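Local coordinates for protein alpha-ketoglutarate-dependent 2,4-dichlorophenoxyacetate dioxygenase (Bradyrhizobium diazoefficiens, PDB 5BKE) that probably catalyses the iron- and 2-oxoglutarate-dependent oxidative degradation of aryloxyalkanoate herbicides such as 2,4-dichlorophenoxyacetate, at residues C[107-110]-C[111-114]; C[247-250]-C[251-255]. All coordinates share one frame; numbering follows the deposited sequence.

Overall arrangement
Both contacts are local, each within one continuous run of chain, and they lie toward different sides of the N-oxalylglycine pocket, with centres about 19 Å apart and nearest atoms about 9 Å apart. Contact 1 is largely buried: it carries the chain from helix 103-108 through a 3-10 turn, relies on backbone hydrogen bonds, and brings Asn-111 up to the ligand. Contact 2 is partly buried; Lys-248 and Lys-250 are exposed to solvent, while His-247, Asp-253 and Val-255 lie inside. There a single carboxylate gathers a ring, a backbone N-H and a water. The two share no strand or helix, but Asn-111 and Trp-249 both approach the same bound N-oxalylglycine.

Contact 1: C[107-110]-C[111-114]; sequences FNLG and NCLW. With OGA (N-oxalylglycine), chain O.
The CB of Asn-111 rests against Asn-108 O at 3.5 Å, and the same carbonyl takes the Asn-111 backbone N-H in a 3.2 Å bond from N to O. Two more i to i+3 bonds follow, Cys-112 N to Leu-109 O at 3.0 Å and Leu-113 N to Gly-110 O at 3.1 Å, which is the 3-10 pattern that follows helix 103-108.

The side chains fan outward from this turn. Asn-111 has CG anti to its carbonyl carbon (chi1 -79°), and this turns the flat amide toward N-oxalylglycine. The ligand's O2' lies over the face of that amide, 3.5 Å from Asn-111 CG, in van der Waals contact and not as a hydrogen bond; the manganese is about 4 Å from the nearest atom of this side chain. Cys-112 points another way, its SG loosely alongside Leu-109 CD2 at 4.4 Å. Leu-113 CB lies 3.5 Å from Gly-110 O.

Asn-111 and Cys-112 lie on Val-266 of strand 262-266, while Pro-225 and Leu-229 of a second subunit pack on Leu-109 and Cys-112. From here the chain runs directly to the manganese ligand His-115, placing the turn between strand 262-266, which carries the manganese ligand His-264, and the subunit interface.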
loop_
_atom_site.group_PDB
_atom_site.type_symbol
_atom_site.label_atom_id
_atom_site.label_comp_id
_atom_site.label_asym_id
_atom_site.label_seq_id
_atom_site.Cartn_x
_atom_site.Cartn_y
_atom_site.Cartn_z
ATOM N N PHE C 107 28.243 48.936 -3.075
ATOM C CA PHE C 107 28.683 47.557 -3.271
ATOM C C PHE C 107 28.106 46.624 -2.186
ATOM O O PHE C 107 27.674 45.512 -2.502
ATOM C CB PHE C 107 30.213 47.499 -3.301
ATOM C CG PHE C 107 30.775 46.215 -3.867
ATOM C CD1 PHE C 107 31.059 45.118 -3.028
ATOM C CD2 PHE C 107 31.056 46.101 -5.237
ATOM C CE1 PHE C 107 31.590 43.937 -3.549
ATOM C CE2 PHE C 107 31.591 44.924 -5.758
ATOM C CZ PHE C 107 31.853 43.842 -4.916
ATOM N N ASN C 108 28.089 47.088 -0.927
ATOM C CA ASN C 108 27.537 46.340 0.232
ATOM C C ASN C 108 26.031 46.081 0.153
ATOM O O ASN C 108 25.512 45.208 0.847
ATOM C CB ASN C 108 27.813 47.077 1.547
ATOM C CG ASN C 108 29.267 47.007 1.985
ATOM O OD1 ASN C 108 30.114 46.368 1.345
ATOM N ND2 ASN C 108 29.563 47.678 3.096
ATOM N N LEU C 109 25.340 46.865 -0.673
ATOM C CA LEU C 109 23.919 46.680 -0.947
ATOM C C LEU C 109 23.646 45.374 -1.699
ATOM O O LEU C 109 22.521 44.873 -1.681
ATOM C CB LEU C 109 23.344 47.891 -1.694
ATOM C CG LEU C 109 23.141 49.179 -0.874
ATOM C CD1 LEU C 109 22.671 50.317 -1.768
ATOM C CD2 LEU C 109 22.175 48.976 0.298
ATOM N N GLY C 110 24.690 44.828 -2.329
ATOM C CA GLY C 110 24.693 43.480 -2.887
ATOM C C GLY C 110 24.200 42.399 -1.935
ATOM O O GLY C 110 23.550 41.449 -2.365
ATOM N N ASN C 111 24.489 42.557 -0.645
ATOM C CA ASN C 111 24.049 41.606 0.380
ATOM C C ASN C 111 22.519 41.525 0.517
ATOM O O ASN C 111 22.005 40.567 1.092
ATOM C CB ASN C 111 24.728 41.876 1.736
ATOM C CG ASN C 111 26.154 41.329 1.805
ATOM O OD1 ASN C 111 26.646 40.697 0.865
ATOM N ND2 ASN C 111 26.822 41.566 2.930
ATOM N N CYS C 112 21.805 42.508 -0.040
ATOM C CA CYS C 112 20.352 42.533 0.010
ATOM C C CYS C 112 19.725 41.572 -0.967
ATOM O O CYS C 112 18.533 41.285 -0.871
ATOM C CB CYS C 112 19.809 43.949 -0.207
ATOM S SG CYS C 112 20.223 45.078 1.137
ATOM N N LEU C 113 20.527 41.089 -1.913
ATOM C CA LEU C 113 20.094 40.060 -2.859
ATOM C C LEU C 113 20.343 38.655 -2.306
ATOM O O LEU C 113 21.286 38.444 -1.535
ATOM C CB LEU C 113 20.785 40.252 -4.209
ATOM C CG LEU C 113 20.689 41.620 -4.895
ATOM C CD1 LEU C 113 21.674 41.701 -6.054
ATOM C CD2 LEU C 113 19.269 41.910 -5.373
ATOM N N TRP C 114 19.476 37.710 -2.685
ATOM C CA TRP C 114 19.628 36.289 -2.329
ATOM C C TRP C 114 20.925 35.755 -2.917
ATOM O O TRP C 114 21.142 35.826 -4.127
ATOM C CB TRP C 114 18.463 35.455 -2.865
ATOM C CG TRP C 114 17.162 35.584 -2.110
ATOM C CD1 TRP C 114 16.037 36.236 -2.525
ATOM C CD2 TRP C 114 16.855 35.036 -0.823
ATOM N NE1 TRP C 114 15.042 36.131 -1.573
ATOM C CE2 TRP C 114 15.513 35.392 -0.523
ATOM C CE3 TRP C 114 17.579 34.264 0.109
ATOM C CZ2 TRP C 114 14.880 35.014 0.670
ATOM C CZ3 TRP C 114 16.954 33.889 1.291
ATOM C CH2 TRP C 114 15.609 34.264 1.560
HETATM C C1 OGA O . 27.117 37.820 5.029
HETATM C C2 OGA O . 25.830 38.421 4.757
HETATM C C4 OGA O . 23.964 39.738 5.669
HETATM C C5 OGA O . 23.777 40.554 6.919
HETATM O O1 OGA O . 27.530 36.953 4.221
HETATM O O2 OGA O . 27.729 38.158 6.066
HETATM O "O2'" OGA O . 25.401 38.376 3.607
HETATM O O3 OGA O . 24.641 41.427 7.163
HETATM N N1 OGA O . 25.180 38.947 5.785
HETATM O O4 OGA O . 22.791 40.316 7.653
#

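Contact 2: C[247-250]-C[251-255]; sequences HKWK and LHDLV
Val-255 lays its CG2 over one face of the His-247 imidazole in a CH-pi contact, 3.6 Å from the ring centroid. The two residues flank a type II beta turn, Lys-250 to Asp-253, linking strands 244-247 and 254-258, which belong to the two facing sheets of the double-stranded beta-helix common to this family. His-252 takes the third position of the turn with a positive phi of 64°, and Asp-253 N closes it on Lys-250 O at 3.0 Å.

Trp-249 leans across the inside of the loop. His-247 CD2 approaches its indole face edge-on, Asp-253 CB lies at its edge, 3.7 Å from CE3, and Val-255 CG2 comes obliquely to 3.7 Å from CH2. The indole is about 4 Å from N-oxalylglycine at the nearest atoms, and its NE1 bonds Thr-142, which also binds that ligand.

The His-247 ring reaches Asp-253 because chi1 is trans (-171°), CG lying opposite the backbone N. ND1 pairs with Tyr-245 OH, while NE2 donates to the carboxylate. The other carboxylate oxygen, OD1, is held by His-46, so the group is fixed at both ends. Asp-253 OD2 takes His-247 NE2 at 2.9 Å and Lys-250 N at 3.0 Å from opposite faces of its plane, and a water bound to Lys-248 O gives it a third bond of 2.6 Å.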
loop_
_atom_site.group_PDB
_atom_site.type_symbol
_atom_site.label_atom_id
_atom_site.label_comp_id
_atom_site.label_asym_id
_atom_site.label_seq_id
_atom_site.Cartn_x
_atom_site.Cartn_y
_atom_site.Cartn_z
ATOM N N HIS C 247 15.312 35.540 10.333
ATOM C CA HIS C 247 16.012 35.808 11.585
ATOM C C HIS C 247 15.889 37.272 11.981
ATOM O O HIS C 247 16.290 38.171 11.226
ATOM C CB HIS C 247 17.489 35.393 11.560
ATOM C CG HIS C 247 18.140 35.471 12.906
ATOM N ND1 HIS C 247 17.921 34.531 13.890
ATOM C CD2 HIS C 247 18.958 36.400 13.451
ATOM C CE1 HIS C 247 18.606 34.858 14.972
ATOM N NE2 HIS C 247 19.239 35.992 14.733
ATOM N N LYS C 248 15.326 37.476 13.173
ATOM C CA LYS C 248 15.224 38.766 13.826
ATOM C C LYS C 248 16.375 38.856 14.828
ATOM O O LYS C 248 16.487 38.035 15.745
ATOM C CB LYS C 248 13.877 38.877 14.535
ATOM C CG LYS C 248 13.420 40.293 14.830
ATOM C CD LYS C 248 12.546 40.337 16.086
ATOM C CE LYS C 248 11.559 41.500 16.066
ATOM N NZ LYS C 248 12.228 42.818 15.848
ATOM N N TRP C 249 17.233 39.855 14.640
ATOM C CA TRP C 249 18.498 39.944 15.384
ATOM C C TRP C 249 18.352 40.437 16.825
ATOM O O TRP C 249 17.655 41.419 17.095
ATOM C CB TRP C 249 19.484 40.836 14.625
ATOM C CG TRP C 249 20.028 40.203 13.391
ATOM C CD1 TRP C 249 19.639 40.444 12.105
ATOM C CD2 TRP C 249 21.057 39.212 13.322
ATOM N NE1 TRP C 249 20.368 39.665 11.237
ATOM C CE2 TRP C 249 21.250 38.906 11.957
ATOM C CE3 TRP C 249 21.854 38.567 14.286
ATOM C CZ2 TRP C 249 22.197 37.959 11.523
ATOM C CZ3 TRP C 249 22.808 37.634 13.858
ATOM C CH2 TRP C 249 22.967 37.338 12.485
ATOM N N LYS C 250 19.015 39.741 17.741
ATOM C CA LYS C 250 19.250 40.238 19.095
ATOM C C LYS C 250 20.746 40.414 19.281
ATOM O O LYS C 250 21.544 39.709 18.649
ATOM C CB LYS C 250 18.699 39.278 20.164
ATOM C CG LYS C 250 17.178 39.184 20.227
ATOM C CD LYS C 250 16.752 37.966 21.045
ATOM C CE LYS C 250 15.437 37.366 20.552
ATOM N NZ LYS C 250 14.275 38.261 20.830
ATOM N N LEU C 251 21.107 41.346 20.165
ATOM C CA LEU C 251 22.491 41.632 20.523
ATOM C C LEU C 251 23.256 40.383 20.949
ATOM O O LEU C 251 22.775 39.611 21.781
ATOM C CB LEU C 251 22.542 42.700 21.624
ATOM C CG LEU C 251 23.911 43.205 22.105
ATOM C CD1 LEU C 251 24.744 43.747 20.950
ATOM C CD2 LEU C 251 23.718 44.268 23.173
ATOM N N HIS C 252 24.440 40.200 20.357
ATOM C CA HIS C 252 25.296 39.017 20.558
ATOM C C HIS C 252 24.729 37.671 20.077
ATOM O O HIS C 252 25.178 36.619 20.534
ATOM C CB HIS C 252 25.802 38.902 22.010
ATOM C CG HIS C 252 26.434 40.153 22.537
ATOM N ND1 HIS C 252 26.228 40.602 23.823
ATOM C CD2 HIS C 252 27.260 41.055 21.952
ATOM C CE1 HIS C 252 26.906 41.719 24.012
ATOM N NE2 HIS C 252 27.539 42.017 22.892
ATOM N N ASP C 253 23.768 37.689 19.151
ATOM C CA ASP C 253 23.436 36.470 18.406
ATOM C C ASP C 253 24.659 36.042 17.582
ATOM O O ASP C 253 25.448 36.894 17.142
ATOM C CB ASP C 253 22.300 36.708 17.421
ATOM C CG ASP C 253 20.920 36.652 18.053
ATOM O OD1 ASP C 253 20.776 36.295 19.246
ATOM O OD2 ASP C 253 19.961 36.977 17.311
ATOM N N LEU C 254 24.814 34.734 17.397
ATOM C CA LEU C 254 25.656 34.200 16.327
ATOM C C LEU C 254 24.807 33.262 15.485
ATOM O O LEU C 254 24.267 32.281 15.998
ATOM C CB LEU C 254 26.919 33.493 16.850
ATOM C CG LEU C 254 27.900 33.027 15.746
ATOM C CD1 LEU C 254 29.346 33.342 16.089
ATOM C CD2 LEU C 254 27.745 31.555 15.355
ATOM N N VAL C 255 24.697 33.583 14.202
ATOM C CA VAL C 255 24.036 32.724 13.228
ATOM C C VAL C 255 25.090 32.217 12.247
ATOM O O VAL C 255 25.879 32.998 11.698
ATOM C CB VAL C 255 22.865 33.440 12.505
ATOM C CG1 VAL C 255 22.180 32.513 11.516
ATOM C CG2 VAL C 255 21.835 33.933 13.521
HETATM O O HOH W 1 17.439 36.583 17.762
#